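Local coordinates for protein FAD-dependent pyridine nucleotide-disulphide oxidoreductase (Desulfovibrio vulgaris, PDB 3IWA) that probably passes electrons from a reduced pyridine nucleotide through FAD to a disulphide or related substrate, as other flavin-dependent disulphide reductases do, at residues A[312-315]-A[316-319]; A[341-345]-A[346-350]; A[128-131]-A[132-135]. One frame throughout, in Å; residues are numbered along the deposited sequence.

Interaction 1. Residues A[312-315]-A[316-319]; sequences GSMA and NRQG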
loop_
_atom_site.group_PDB
_atom_site.type_symbol
_atom_site.label_atom_id
_atom_site.label_comp_id
_atom_site.label_asym_id
_atom_site.label_seq_id
_atom_site.Cartn_x
_atom_site.Cartn_y
_atom_site.Cartn_z
ATOM N N GLY A 312 14.504 -2.068 12.103
ATOM C CA GLY A 312 15.153 -0.828 11.694
ATOM C C GLY A 312 14.141 0.299 11.646
ATOM O O GLY A 312 14.247 1.255 12.406
ATOM N N SER A 313 13.135 0.128 10.794
ATOM C CA SER A 313 12.089 1.134 10.536
ATOM C C SER A 313 11.499 1.864 11.757
ATOM O O SER A 313 11.133 3.040 11.670
ATOM C CB SER A 313 10.949 0.448 9.782
ATOM O OG SER A 313 10.520 -0.731 10.472
ATOM N N MET A 314 11.427 1.177 12.895
ATOM C CA MET A 314 10.814 1.734 14.097
ATOM C C MET A 314 11.626 2.915 14.642
ATOM O O MET A 314 11.059 3.897 15.090
ATOM C CB MET A 314 10.702 0.677 15.184
ATOM C CG MET A 314 9.856 -0.537 14.880
ATOM S SD MET A 314 8.116 -0.308 15.134
ATOM C CE MET A 314 7.637 -0.050 13.464
ATOM N N ALA A 315 12.948 2.791 14.602
ATOM C CA ALA A 315 13.886 3.822 15.074
ATOM C C ALA A 315 13.507 5.246 14.688
ATOM O O ALA A 315 13.223 6.073 15.556
ATOM C CB ALA A 315 15.329 3.511 14.569
ATOM N N ASN A 316 13.514 5.522 13.398
ATOM C CA ASN A 316 13.230 6.851 12.910
ATOM C C ASN A 316 11.865 7.370 13.315
ATOM O O ASN A 316 11.759 8.503 13.741
ATOM C CB ASN A 316 13.488 6.973 11.402
ATOM C CG ASN A 316 14.984 7.097 11.109
ATOM O OD1 ASN A 316 15.742 7.497 12.005
ATOM N ND2 ASN A 316 15.424 6.747 9.883
ATOM N N ARG A 317 10.858 6.515 13.288
ATOM C CA ARG A 317 9.502 6.961 13.535
ATOM C C ARG A 317 9.356 7.266 15.022
ATOM O O ARG A 317 8.859 8.313 15.366
ATOM C CB ARG A 317 8.501 5.929 13.071
ATOM C CG ARG A 317 8.621 5.628 11.586
ATOM C CD ARG A 317 7.637 4.595 11.108
ATOM N NE ARG A 317 7.948 4.199 9.741
ATOM C CZ ARG A 317 7.806 2.978 9.241
ATOM N NH1 ARG A 317 7.343 1.992 9.989
ATOM N NH2 ARG A 317 8.123 2.751 7.977
ATOM N N GLN A 318 9.855 6.371 15.874
ATOM C CA GLN A 318 9.761 6.547 17.327
ATOM C C GLN A 318 10.670 7.700 17.796
ATOM O O GLN A 318 10.309 8.412 18.681
ATOM C CB GLN A 318 10.101 5.278 18.105
ATOM C CG GLN A 318 9.226 4.081 17.805
ATOM C CD GLN A 318 9.709 2.822 18.526
ATOM O OE1 GLN A 318 10.704 2.862 19.250
ATOM N NE2 GLN A 318 8.982 1.728 18.367
ATOM N N GLY A 319 11.808 7.877 17.157
ATOM C CA GLY A 319 12.733 8.937 17.504
ATOM C C GLY A 319 12.120 10.299 17.311
ATOM O O GLY A 319 12.289 11.193 18.158
HETATM O O HOH W 1 8.083 -0.401 8.683
#

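Interaction 2. Residues A[341-345]-A[346-350]; sequences AVKLF and EGSAS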
loop_
_atom_site.group_PDB
_atom_site.type_symbol
_atom_site.label_atom_id
_atom_site.label_comp_id
_atom_site.label_asym_id
_atom_site.label_seq_id
_atom_site.Cartn_x
_atom_site.Cartn_y
_atom_site.Cartn_z
ATOM N N ALA A 341 10.527 -6.483 4.912
ATOM C CA ALA A 341 10.892 -6.900 3.585
ATOM C C ALA A 341 12.332 -7.367 3.607
ATOM O O ALA A 341 13.159 -6.800 4.324
ATOM C CB ALA A 341 10.712 -5.763 2.608
ATOM N N VAL A 342 12.615 -8.424 2.844
ATOM C CA VAL A 342 13.970 -8.921 2.603
ATOM C C VAL A 342 14.181 -9.119 1.095
ATOM O O VAL A 342 13.357 -9.739 0.409
ATOM C CB VAL A 342 14.220 -10.276 3.269
ATOM C CG1 VAL A 342 15.677 -10.475 3.471
ATOM C CG2 VAL A 342 13.560 -10.357 4.590
ATOM N N LYS A 343 15.280 -8.592 0.582
ATOM C CA LYS A 343 15.687 -8.838 -0.782
ATOM C C LYS A 343 16.730 -9.964 -0.771
ATOM O O LYS A 343 17.712 -9.911 -0.015
ATOM C CB LYS A 343 16.231 -7.552 -1.398
ATOM C CG LYS A 343 16.931 -7.716 -2.760
ATOM C CD LYS A 343 16.025 -7.444 -3.965
ATOM C CE LYS A 343 16.666 -7.957 -5.279
ATOM N NZ LYS A 343 16.919 -9.443 -5.276
ATOM N N LEU A 344 16.466 -10.997 -1.575
ATOM C CA LEU A 344 17.340 -12.172 -1.694
ATOM C C LEU A 344 18.046 -12.106 -3.060
ATOM O O LEU A 344 18.166 -11.038 -3.642
ATOM C CB LEU A 344 16.566 -13.494 -1.464
ATOM C CG LEU A 344 15.789 -13.626 -0.149
ATOM C CD1 LEU A 344 14.963 -14.877 -0.130
ATOM C CD2 LEU A 344 16.730 -13.608 1.015
ATOM N N PHE A 345 18.546 -13.214 -3.576
ATOM C CA PHE A 345 19.347 -13.137 -4.800
ATOM C C PHE A 345 18.492 -12.689 -5.966
ATOM O O PHE A 345 18.791 -11.694 -6.601
ATOM C CB PHE A 345 20.044 -14.456 -5.074
ATOM C CG PHE A 345 21.151 -14.731 -4.113
ATOM C CD1 PHE A 345 22.413 -14.222 -4.340
ATOM C CD2 PHE A 345 20.915 -15.448 -2.957
ATOM C CE1 PHE A 345 23.455 -14.453 -3.434
ATOM C CE2 PHE A 345 21.929 -15.694 -2.042
ATOM C CZ PHE A 345 23.213 -15.198 -2.280
ATOM N N GLU A 346 17.404 -13.402 -6.211
ATOM C CA GLU A 346 16.487 -13.077 -7.312
ATOM C C GLU A 346 15.091 -12.668 -6.811
ATOM O O GLU A 346 14.492 -11.742 -7.339
ATOM C CB GLU A 346 16.390 -14.260 -8.283
ATOM C CG GLU A 346 17.737 -14.658 -8.919
ATOM C CD GLU A 346 17.869 -16.166 -9.085
ATOM O OE1 GLU A 346 16.894 -16.787 -9.581
ATOM O OE2 GLU A 346 18.931 -16.730 -8.721
ATOM N N GLY A 347 14.577 -13.324 -5.787
ATOM C CA GLY A 347 13.271 -12.940 -5.261
ATOM C C GLY A 347 13.362 -11.954 -4.119
ATOM O O GLY A 347 14.439 -11.677 -3.612
ATOM N N SER A 348 12.200 -11.434 -3.742
ATOM C CA SER A 348 12.006 -10.615 -2.571
ATOM C C SER A 348 10.880 -11.214 -1.793
ATOM O O SER A 348 9.970 -11.750 -2.373
ATOM C CB SER A 348 11.612 -9.215 -2.967
ATOM O OG SER A 348 12.739 -8.536 -3.480
ATOM N N ALA A 349 10.953 -11.132 -0.481
ATOM C CA ALA A 349 9.884 -11.568 0.375
ATOM C C ALA A 349 9.452 -10.376 1.233
ATOM O O ALA A 349 10.272 -9.545 1.572
ATOM C CB ALA A 349 10.345 -12.723 1.244
ATOM N N SER A 350 8.170 -10.302 1.594
ATOM C CA SER A 350 7.653 -9.188 2.384
ATOM C C SER A 350 6.399 -9.599 3.118
ATOM O O SER A 350 5.777 -10.560 2.740
ATOM C CB SER A 350 7.389 -7.982 1.481
ATOM O OG SER A 350 7.106 -6.860 2.280
#

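Interaction 3. Residues A[128-131]-A[132-135]; sequences PPVE and GMDL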
loop_
_atom_site.group_PDB
_atom_site.type_symbol
_atom_site.label_atom_id
_atom_site.label_comp_id
_atom_site.label_asym_id
_atom_site.label_seq_id
_atom_site.Cartn_x
_atom_site.Cartn_y
_atom_site.Cartn_z
ATOM N N PRO A 128 23.987 -18.906 22.522
ATOM C CA PRO A 128 23.800 -20.260 23.040
ATOM C C PRO A 128 24.814 -20.573 24.141
ATOM O O PRO A 128 25.980 -20.213 24.001
ATOM C CB PRO A 128 24.080 -21.149 21.827
ATOM C CG PRO A 128 23.861 -20.313 20.670
ATOM C CD PRO A 128 24.219 -18.916 21.069
ATOM N N PRO A 129 24.368 -21.233 25.230
ATOM C CA PRO A 129 25.262 -21.551 26.358
ATOM C C PRO A 129 26.148 -22.752 26.032
ATOM O O PRO A 129 26.025 -23.831 26.634
ATOM C CB PRO A 129 24.298 -21.840 27.503
ATOM C CG PRO A 129 23.045 -22.373 26.802
ATOM C CD PRO A 129 23.018 -21.799 25.412
ATOM N N VAL A 130 27.040 -22.511 25.077
ATOM C CA VAL A 130 27.896 -23.511 24.484
ATOM C C VAL A 130 29.334 -23.010 24.493
ATOM O O VAL A 130 29.608 -21.807 24.565
ATOM C CB VAL A 130 27.514 -23.810 23.010
ATOM C CG1 VAL A 130 26.097 -24.385 22.908
ATOM C CG2 VAL A 130 27.657 -22.567 22.167
ATOM N N GLU A 131 30.234 -23.970 24.378
ATOM C CA GLU A 131 31.674 -23.774 24.450
ATOM C C GLU A 131 32.172 -23.032 23.203
ATOM O O GLU A 131 31.699 -23.283 22.098
ATOM C CB GLU A 131 32.304 -25.168 24.584
ATOM C CG GLU A 131 33.815 -25.261 24.599
ATOM C CD GLU A 131 34.282 -26.726 24.645
ATOM O OE1 GLU A 131 33.875 -27.444 25.584
ATOM O OE2 GLU A 131 35.030 -27.163 23.735
ATOM N N GLY A 132 33.091 -22.090 23.390
ATOM C CA GLY A 132 33.729 -21.414 22.264
ATOM C C GLY A 132 33.015 -20.161 21.781
ATOM O O GLY A 132 33.427 -19.541 20.809
ATOM N N MET A 133 31.961 -19.761 22.484
ATOM C CA MET A 133 31.243 -18.531 22.139
ATOM C C MET A 133 32.045 -17.265 22.502
ATOM O O MET A 133 31.502 -16.147 22.459
ATOM C CB MET A 133 29.847 -18.526 22.789
ATOM C CG MET A 133 28.807 -19.352 22.001
ATOM S SD MET A 133 28.315 -18.588 20.442
ATOM C CE MET A 133 27.910 -20.030 19.462
ATOM N N ASP A 134 33.323 -17.457 22.854
ATOM C CA ASP A 134 34.261 -16.382 23.221
ATOM C C ASP A 134 35.411 -16.225 22.230
ATOM O O ASP A 134 36.288 -15.401 22.449
ATOM C CB ASP A 134 34.853 -16.625 24.625
ATOM C CG ASP A 134 35.560 -17.995 24.756
ATOM O OD1 ASP A 134 36.705 -18.024 25.281
ATOM O OD2 ASP A 134 34.981 -19.031 24.328
ATOM N N LEU A 135 35.409 -16.996 21.147
ATOM C CA LEU A 135 36.530 -16.985 20.215
ATOM C C LEU A 135 36.471 -15.760 19.336
ATOM O O LEU A 135 35.400 -15.205 19.088
ATOM C CB LEU A 135 36.518 -18.229 19.330
ATOM C CG LEU A 135 36.717 -19.578 20.025
ATOM C CD1 LEU A 135 36.322 -20.675 19.081
ATOM C CD2 LEU A 135 38.166 -19.740 20.502
#

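Interaction 1. Residues A[312-315]-A[316-319]
Arg317 folds back over Ser313 four residues earlier. Ser313 CB stands 3.7 Å above one face of the Arg317 guanidinium, offset toward its rim, and nearer the backbone, Arg317 CG touches Ser313 O at 3.6 Å. With CG set beside its own backbone N (chi1 -59°) and the chain extended from CG to NE, the arginine runs toward the start of the helix. There a water accepts from Arg317 NH1 at 2.8 Å and hydrogen-bonds Ser313 OG at 3.0 Å. Met314 CE reaches the guanidinium obliquely, 4.0 Å from Arg317 NH1, while Met314 CB lies 3.8 Å from Gln318 NE2.

Helical i to i+4 bonds hold the backbone just beyond: Gln318 N to Met314 O is 2.9 Å and almost straight (171°), and Gly319 N to Ala315 O is 2.8 Å. Further out, Arg317 NE and NH2 donate to Asn451 OD1 and Val437 O of the second subunit, limiting rotation of the guanidinium, and Gln318 OE1 accepts from Gly293 N. The opening of helix 314-326 meets the dimer partner chiefly through Arg317, with Met314 and Asn316 also packing there, helix 14-25 through Asn316 on Lys17 and Gln318 on Leu14, and the loop following strand 289-291 through Gln318.

Interaction 2. Residues A[341-345]-A[346-350]
Two torsions carry Lys343 past Ser348 and on to the loop: CG is trans to the backbone N (chi1 170°), and a turn at chi2 (96°) swings the chain along the strand. Lys343 CD then lies 3.5 Å from Ser348 OG, the hydroxyl of its cross-strand neighbour. A further bend at chi4 brings NZ to the loop backbone, where Lys343 NZ donates to Leu344 O at 2.6 Å. The nitrogen approaches from above that carbonyl's plane. A weak second bond runs from Lys343 NZ to Phe345 O at 3.2 Å, so the ammonium spans two successive carbonyls.

The backbone is a beta hairpin, its strand segments antiparallel at 172°. Val342 and Ala349 form the hydrogen-bonded pair, with Val342 N to Ala349 O and Ala349 N to Val342 O both 2.9 Å. Lys343 with Ser348 and Ala341 with Ser350 are non-hydrogen-bonded pairs, their side chains on one face of the sheet, and on that face Ala341 CB meets Ser350 OG at 3.8 Å. Leu344 N to Gly347 O, 3.0 Å, closes the turn. The hairpin forms one side of the five-stranded antiparallel sheet in the dimerisation domain: strand 340-343 is outermost within the chain, while 348-353 bonds onward to 399-406.

Asp211 of helix 202-214 accepts from the amides of Phe345, Glu346 and Gly347, pinning the loop from outside. Glu346 adds a salt bridge to Lys214, and Ser350 OG is hydrogen-bonded to Trp340 O.

Interaction 3. Residues A[128-131]-A[132-135]
Met133 turns back against Val130 and Pro128, and each atom of its side chain can be assigned a partner. Met133 CB comes first, 3.7 Å from Val130 O. CG leaves beside the backbone N (chi1 -81°) and meets two neighbours on the same flank: Met133 CG is 3.4 Å from Val130 CG2, closer than usual carbon–carbon contact, and 3.6 Å from Pro128 O. The valine methyl involved lies between its own backbone N and carbonyl carbon, while CG1 stands anti to the carbonyl carbon. A bend at chi2 (-71°) then directs the sulphur to the proline ring, where Met133 SD lies 4.2 Å from Pro128 CD. At the tip, Met133 CE rests 3.7 Å from Val130 CG2 and is also near Pro128 CD. The methionine crosses the proline at about a right angle and the valine obliquely.

A type II beta turn from Val130 to Met133 brings the methionine back, with Gly132 at its third position, at the positive phi (90°) usual there in such a turn. A type I turn follows from Gly132 to Leu135, closed by Leu135 N to Gly132 O at 3.2 Å. Ahead of both, Pro129 centres an inverse gamma turn, whose weak bond joins Val130 N to Pro128 O at 2.7 Å. All three turns belong to the loop between strands 123-125 and 138-140, the latter an outermost strand of the parallel sheet that also holds strand 161-165, probably that of the NAD(P)H-binding Rossmann domain.

Strand 225-230 lies alongside this loop. Glu131 makes a backbone hydrogen bond with Leu228, the Met133 side chain packs on the same residue, and the Glu131 side chain contacts Arg227.

Interactions 1 and 2 occupy successive elements, helix 314-326 and the hairpin that follows it, and both touch the second subunit, though their centres are 22 Å apart and they do not meet. Interaction 2 is largely buried and interaction 1 partly so, whereas interaction 3 is a surface loop, its centre about 31 to 32 Å from either and without any contact to the dimer partner. Chemistry differs accordingly: helical backbone bonds with a water-bridged arginine in 312-319, a cross-strand ladder ending in a loop gripped by a lysine in 341-350, and in 128-135 apolar contacts with no hydrogen bond between the two halves, the shape coming from consecutive turns.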